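PDB 4LN9: rifamycin polyketide synthase from Amycolatopsis mediterranei, which carries in its terminal module a double-hotdog dehydratase domain that probably removes water from a hydroxyacyl polyketide intermediate during rifamycin assembly. Local coordinates for residues A[165-178]-A[204-218]. Sequence-based numbering, arbitrary orientation.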
loop_
_atom_site.group_PDB
_atom_site.type_symbol
_atom_site.label_atom_id
_atom_site.label_comp_id
_atom_site.label_asym_id
_atom_site.label_seq_id
_atom_site.Cartn_x
_atom_site.Cartn_y
_atom_site.Cartn_z
ATOM N N PHE A 165 9.502 36.841 14.200
ATOM C CA PHE A 165 9.311 38.187 13.671
ATOM C C PHE A 165 8.063 38.837 14.268
ATOM O O PHE A 165 7.100 38.151 14.611
ATOM C CB PHE A 165 9.201 38.133 12.145
ATOM C CG PHE A 165 9.051 39.479 11.497
ATOM C CD1 PHE A 165 10.156 40.291 11.290
ATOM C CD2 PHE A 165 7.798 39.960 11.146
ATOM C CE1 PHE A 165 10.018 41.544 10.720
ATOM C CE2 PHE A 165 7.654 41.210 10.573
ATOM C CZ PHE A 165 8.766 42.003 10.357
ATOM N N ASP A 166 8.104 40.154 14.433
ATOM C CA ASP A 166 6.980 40.897 14.993
ATOM C C ASP A 166 5.903 41.165 13.943
ATOM O O ASP A 166 5.870 42.236 13.335
ATOM C CB ASP A 166 7.465 42.218 15.590
ATOM C CG ASP A 166 6.390 42.927 16.386
ATOM O OD1 ASP A 166 5.296 42.349 16.558
ATOM O OD2 ASP A 166 6.648 44.053 16.860
ATOM N N PHE A 167 4.994 40.212 13.771
ATOM C CA PHE A 167 3.955 40.324 12.753
ATOM C C PHE A 167 2.821 41.238 13.218
ATOM O O PHE A 167 1.961 41.628 12.427
ATOM C CB PHE A 167 3.412 38.939 12.380
ATOM C CG PHE A 167 4.306 38.167 11.445
ATOM C CD1 PHE A 167 4.278 38.408 10.081
ATOM C CD2 PHE A 167 5.158 37.186 11.930
ATOM C CE1 PHE A 167 5.089 37.693 9.218
ATOM C CE2 PHE A 167 5.960 36.455 11.069
ATOM C CZ PHE A 167 5.939 36.723 9.714
ATOM N N ALA A 168 2.857 41.619 14.494
ATOM C CA ALA A 168 1.851 42.517 15.063
ATOM C C ALA A 168 1.988 43.959 14.575
ATOM O O ALA A 168 1.017 44.715 14.573
ATOM C CB ALA A 168 1.886 42.463 16.583
ATOM N N ALA A 169 3.215 44.367 14.263
ATOM C CA ALA A 169 3.451 45.702 13.723
ATOM C C ALA A 169 3.396 45.663 12.201
ATOM O O ALA A 169 4.380 45.309 11.553
ATOM C CB ALA A 169 4.804 46.226 14.188
ATOM N N TRP A 170 2.216 45.893 11.638
ATOM C CA TRP A 170 1.933 45.426 10.284
ATOM C C TRP A 170 1.129 46.432 9.505
ATOM O O TRP A 170 0.127 46.941 10.003
ATOM C CB TRP A 170 1.191 44.098 10.345
ATOM C CG TRP A 170 1.084 43.410 9.010
ATOM C CD1 TRP A 170 0.032 43.474 8.105
ATOM C CD2 TRP A 170 2.080 42.535 8.378
ATOM N NE1 TRP A 170 0.308 42.731 6.986
ATOM C CE2 TRP A 170 1.526 42.153 7.082
ATOM C CE3 TRP A 170 3.348 42.091 8.723
ATOM C CZ2 TRP A 170 2.205 41.317 6.211
ATOM C CZ3 TRP A 170 4.030 41.263 7.829
ATOM C CH2 TRP A 170 3.466 40.876 6.610
ATOM N N PRO A 171 1.522 46.701 8.246
ATOM C CA PRO A 171 2.762 46.281 7.585
ATOM C C PRO A 171 3.985 46.772 8.348
ATOM O O PRO A 171 3.881 47.715 9.132
ATOM C CB PRO A 171 2.701 46.975 6.216
ATOM C CG PRO A 171 1.310 47.499 6.071
ATOM C CD PRO A 171 0.785 47.705 7.459
ATOM N N PRO A 172 5.153 46.164 8.093
ATOM C CA PRO A 172 6.305 46.532 8.910
ATOM C C PRO A 172 6.794 47.954 8.627
ATOM O O PRO A 172 6.718 48.417 7.489
ATOM C CB PRO A 172 7.359 45.501 8.503
ATOM C CG PRO A 172 6.561 44.302 8.115
ATOM C CD PRO A 172 5.339 44.861 7.423
ATOM N N PRO A 173 7.155 48.690 9.693
ATOM C CA PRO A 173 7.815 49.986 9.614
ATOM C C PRO A 173 8.894 50.071 8.537
ATOM O O PRO A 173 9.774 49.213 8.460
ATOM C CB PRO A 173 8.417 50.138 11.008
ATOM C CG PRO A 173 7.400 49.477 11.891
ATOM C CD PRO A 173 6.768 48.368 11.078
ATOM N N GLU A 174 8.776 51.084 7.681
ATOM C CA GLU A 174 9.755 51.358 6.631
ATOM C C GLU A 174 9.735 50.364 5.473
ATOM O O GLU A 174 10.592 50.421 4.592
ATOM C CB GLU A 174 11.171 51.466 7.205
ATOM C CG GLU A 174 11.328 52.520 8.292
ATOM C CD GLU A 174 12.716 53.130 8.320
ATOM O OE1 GLU A 174 13.574 52.703 7.518
ATOM O OE2 GLU A 174 12.939 54.066 9.118
ATOM N N ALA A 175 8.768 49.453 5.469
ATOM C CA ALA A 175 8.546 48.608 4.298
ATOM C C ALA A 175 7.692 49.347 3.277
ATOM O O ALA A 175 6.615 49.845 3.605
ATOM C CB ALA A 175 7.884 47.300 4.702
ATOM N N LYS A 176 8.183 49.435 2.046
ATOM C CA LYS A 176 7.493 50.181 1.002
ATOM C C LYS A 176 6.564 49.259 0.226
ATOM O O LYS A 176 6.976 48.183 -0.209
ATOM C CB LYS A 176 8.506 50.818 0.050
ATOM C CG LYS A 176 9.712 51.422 0.753
ATOM C CD LYS A 176 9.933 52.860 0.317
ATOM C CE LYS A 176 10.345 53.739 1.487
ATOM N NZ LYS A 176 9.260 53.863 2.501
ATOM N N PRO A 177 5.301 49.676 0.054
ATOM C CA PRO A 177 4.321 48.851 -0.643
ATOM C C PRO A 177 4.604 48.781 -2.138
ATOM O O PRO A 177 5.099 49.747 -2.721
ATOM C CB PRO A 177 2.999 49.580 -0.385
ATOM C CG PRO A 177 3.389 50.994 -0.124
ATOM C CD PRO A 177 4.710 50.917 0.583
ATOM N N VAL A 178 4.418 47.600 -2.714
ATOM C CA VAL A 178 4.659 47.387 -4.136
ATOM C C VAL A 178 3.327 47.357 -4.881
ATOM O O VAL A 178 2.364 46.754 -4.408
ATOM C CB VAL A 178 5.399 46.057 -4.376
ATOM C CG1 VAL A 178 5.651 45.846 -5.861
ATOM C CG2 VAL A 178 6.703 46.026 -3.594
ATOM N N VAL A 204 2.170 43.316 -1.284
ATOM C CA VAL A 204 3.581 43.066 -1.032
ATOM C C VAL A 204 4.253 44.349 -0.562
ATOM O O VAL A 204 3.907 45.437 -1.019
ATOM C CB VAL A 204 4.285 42.571 -2.307
ATOM C CG1 VAL A 204 5.795 42.615 -2.134
ATOM C CG2 VAL A 204 3.818 41.166 -2.655
ATOM N N TRP A 205 5.082 44.238 0.477
ATOM C CA TRP A 205 5.978 45.336 0.843
ATOM C C TRP A 205 7.397 44.870 0.800
ATOM O O TRP A 205 7.682 43.706 1.084
ATOM C CB TRP A 205 5.666 45.858 2.242
ATOM C CG TRP A 205 4.233 46.284 2.436
ATOM C CD1 TRP A 205 3.731 47.582 2.496
ATOM C CD2 TRP A 205 3.096 45.419 2.754
ATOM N NE1 TRP A 205 2.384 47.568 2.752
ATOM C CE2 TRP A 205 1.939 46.301 2.911
ATOM C CE3 TRP A 205 2.923 44.050 2.895
ATOM C CZ2 TRP A 205 0.678 45.808 3.197
ATOM C CZ3 TRP A 205 1.645 43.565 3.174
ATOM C CH2 TRP A 205 0.556 44.426 3.347
ATOM N N ARG A 206 8.315 45.805 0.584
ATOM C CA ARG A 206 9.727 45.472 0.493
ATOM C C ARG A 206 10.557 46.357 1.415
ATOM O O ARG A 206 10.223 47.520 1.643
ATOM C CB ARG A 206 10.217 45.604 -0.951
ATOM C CG ARG A 206 11.697 45.306 -1.137
ATOM C CD ARG A 206 12.193 45.768 -2.498
ATOM N NE ARG A 206 11.395 45.215 -3.590
ATOM C CZ ARG A 206 10.520 45.914 -4.304
ATOM N NH1 ARG A 206 10.318 47.197 -4.038
ATOM N NH2 ARG A 206 9.858 45.335 -5.297
ATOM N N ARG A 207 11.642 45.796 1.939
ATOM C CA ARG A 207 12.492 46.485 2.901
ATOM C C ARG A 207 13.919 45.959 2.723
ATOM O O ARG A 207 14.107 44.781 2.424
ATOM C CB ARG A 207 11.996 46.189 4.319
ATOM C CG ARG A 207 12.617 47.041 5.411
ATOM C CD ARG A 207 12.697 46.254 6.711
ATOM N NE ARG A 207 11.661 46.657 7.659
ATOM C CZ ARG A 207 11.343 45.979 8.757
ATOM N NH1 ARG A 207 11.925 44.814 9.015
ATOM N NH2 ARG A 207 10.451 46.473 9.606
ATOM N N GLY A 208 14.896 46.865 2.690
ATOM C CA GLY A 208 16.284 46.480 2.412
ATOM C C GLY A 208 16.584 46.402 0.924
ATOM O O GLY A 208 15.735 46.745 0.102
ATOM N N SER A 209 17.791 45.964 0.566
ATOM C CA SER A 209 18.229 46.041 -0.829
ATOM C C SER A 209 18.943 44.793 -1.363
ATOM O O SER A 209 18.595 44.288 -2.432
ATOM C CB SER A 209 19.065 47.299 -1.077
ATOM O OG SER A 209 19.094 47.622 -2.460
ATOM N N GLY A 210 20.022 44.388 -0.700
ATOM C CA GLY A 210 20.897 43.347 -1.237
ATOM C C GLY A 210 20.504 41.951 -0.793
ATOM O O GLY A 210 19.411 41.473 -1.102
ATOM N N ASN A 211 21.417 41.281 -0.095
ATOM C CA ASN A 211 21.110 40.012 0.557
ATOM C C ASN A 211 20.368 40.237 1.869
ATOM O O ASN A 211 20.045 39.291 2.586
ATOM C CB ASN A 211 22.397 39.217 0.803
ATOM C CG ASN A 211 22.132 37.757 1.127
ATOM O OD1 ASN A 211 22.374 37.304 2.246
ATOM N ND2 ASN A 211 21.651 37.009 0.141
ATOM N N THR A 212 20.072 41.500 2.158
ATOM C CA THR A 212 19.378 41.867 3.384
ATOM C C THR A 212 17.923 42.218 3.063
ATOM O O THR A 212 17.164 42.652 3.930
ATOM C CB THR A 212 20.085 43.048 4.076
ATOM O OG1 THR A 212 19.408 43.377 5.295
ATOM C CG2 THR A 212 20.113 44.265 3.165
ATOM N N THR A 213 17.523 41.911 1.830
ATOM C CA THR A 213 16.151 42.089 1.366
ATOM C C THR A 213 15.157 41.269 2.188
ATOM O O THR A 213 15.301 40.052 2.315
ATOM C CB THR A 213 16.021 41.684 -0.118
ATOM O OG1 THR A 213 16.709 42.635 -0.940
ATOM C CG2 THR A 213 14.556 41.626 -0.531
ATOM N N GLU A 214 14.117 41.933 2.687
ATOM C CA GLU A 214 12.934 41.254 3.218
ATOM C C GLU A 214 11.734 41.526 2.320
ATOM O O GLU A 214 11.489 42.668 1.933
ATOM C CB GLU A 214 12.620 41.761 4.628
ATOM C CG GLU A 214 13.746 41.596 5.633
ATOM C CD GLU A 214 13.448 42.288 6.950
ATOM O OE1 GLU A 214 13.562 43.530 7.006
ATOM O OE2 GLU A 214 13.082 41.593 7.922
ATOM N N THR A 215 10.944 40.490 2.055
ATOM C CA THR A 215 9.656 40.652 1.388
ATOM C C THR A 215 8.517 40.302 2.341
ATOM O O THR A 215 8.496 39.218 2.924
ATOM C CB THR A 215 9.556 39.753 0.141
ATOM O OG1 THR A 215 10.613 40.075 -0.773
ATOM C CG2 THR A 215 8.215 39.941 -0.553
ATOM N N PHE A 216 7.583 41.234 2.511
ATOM C CA PHE A 216 6.396 41.003 3.328
ATOM C C PHE A 216 5.163 40.921 2.434
ATOM O O PHE A 216 5.087 41.603 1.414
ATOM C CB PHE A 216 6.233 42.137 4.344
ATOM C CG PHE A 216 7.406 42.289 5.271
ATOM C CD1 PHE A 216 7.631 41.365 6.277
ATOM C CD2 PHE A 216 8.342 43.293 5.069
ATOM C CE1 PHE A 216 8.730 41.475 7.107
ATOM C CE2 PHE A 216 9.430 43.424 5.913
ATOM C CZ PHE A 216 9.637 42.499 6.918
ATOM N N ALA A 217 4.231 40.033 2.767
ATOM C CA ALA A 217 3.035 39.889 1.949
ATOM C C ALA A 217 1.831 39.428 2.752
ATOM O O ALA A 217 1.969 38.757 3.775
ATOM C CB ALA A 217 3.291 38.948 0.782
ATOM N N GLU A 218 0.649 39.847 2.309
ATOM C CA GLU A 218 -0.581 39.200 2.725
ATOM C C GLU A 218 -1.060 38.259 1.636
ATOM O O GLU A 218 -1.064 38.602 0.452
ATOM C CB GLU A 218 -1.657 40.237 3.062
ATOM C CG GLU A 218 -1.302 41.113 4.257
ATOM C CD GLU A 218 -2.431 42.033 4.691
ATOM O OE1 GLU A 218 -3.614 41.680 4.482
ATOM O OE2 GLU A 218 -2.136 43.044 5.365
HETATM O O HOH W 1 1.124 45.729 -2.590
#
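Pro172 sets its CG over the centre of the Phe216 ring, 3.4 Å from the centroid, a CH-pi contact on a ring that also packs against Phe165, Trp170 and Ala175. Phe165 comes to the far end of the same ring, where CZ packs obliquely against Phe216 CE1. Pro171, which follows a cis peptide bond, lays CB over the five-membered ring of Trp205 in a second CH-pi contact, while Pro177 CB touches CD1 of that indole. Trp170 packs against both Phe216 and Trp205: CH2 reaches CB of Phe216, CZ2 reaches CZ3 of Trp205, and its plane stands at 74° to the Trp205 ring. With CG anti to the backbone N (chi1 -169°), the indole extends to Glu218, and NE1 donates to OE2 at 2.9 Å, in the ring plane but 32° out of the carboxylate plane on the anti side. Arg207 holds the proline turn side-on, NE (3.3 Å) and NH2 (3.0 Å) both donating to Pro173 O within the guanidinium plane. Beyond the turn the backbones pair antiparallel, Lys176 N to Arg206 O and Arg206 N to Lys176 O, both 2.8 Å. Strand 176-178 thereby forms the outer edge of the C-terminal hotdog sheet, next to strand 201-207, with strands 214-220 and 279-285 following. Arg281 makes a cation-pi contact with Trp170, Arg283 pairs with Glu214, and helix 236-251 packs against Val204 and Ala217.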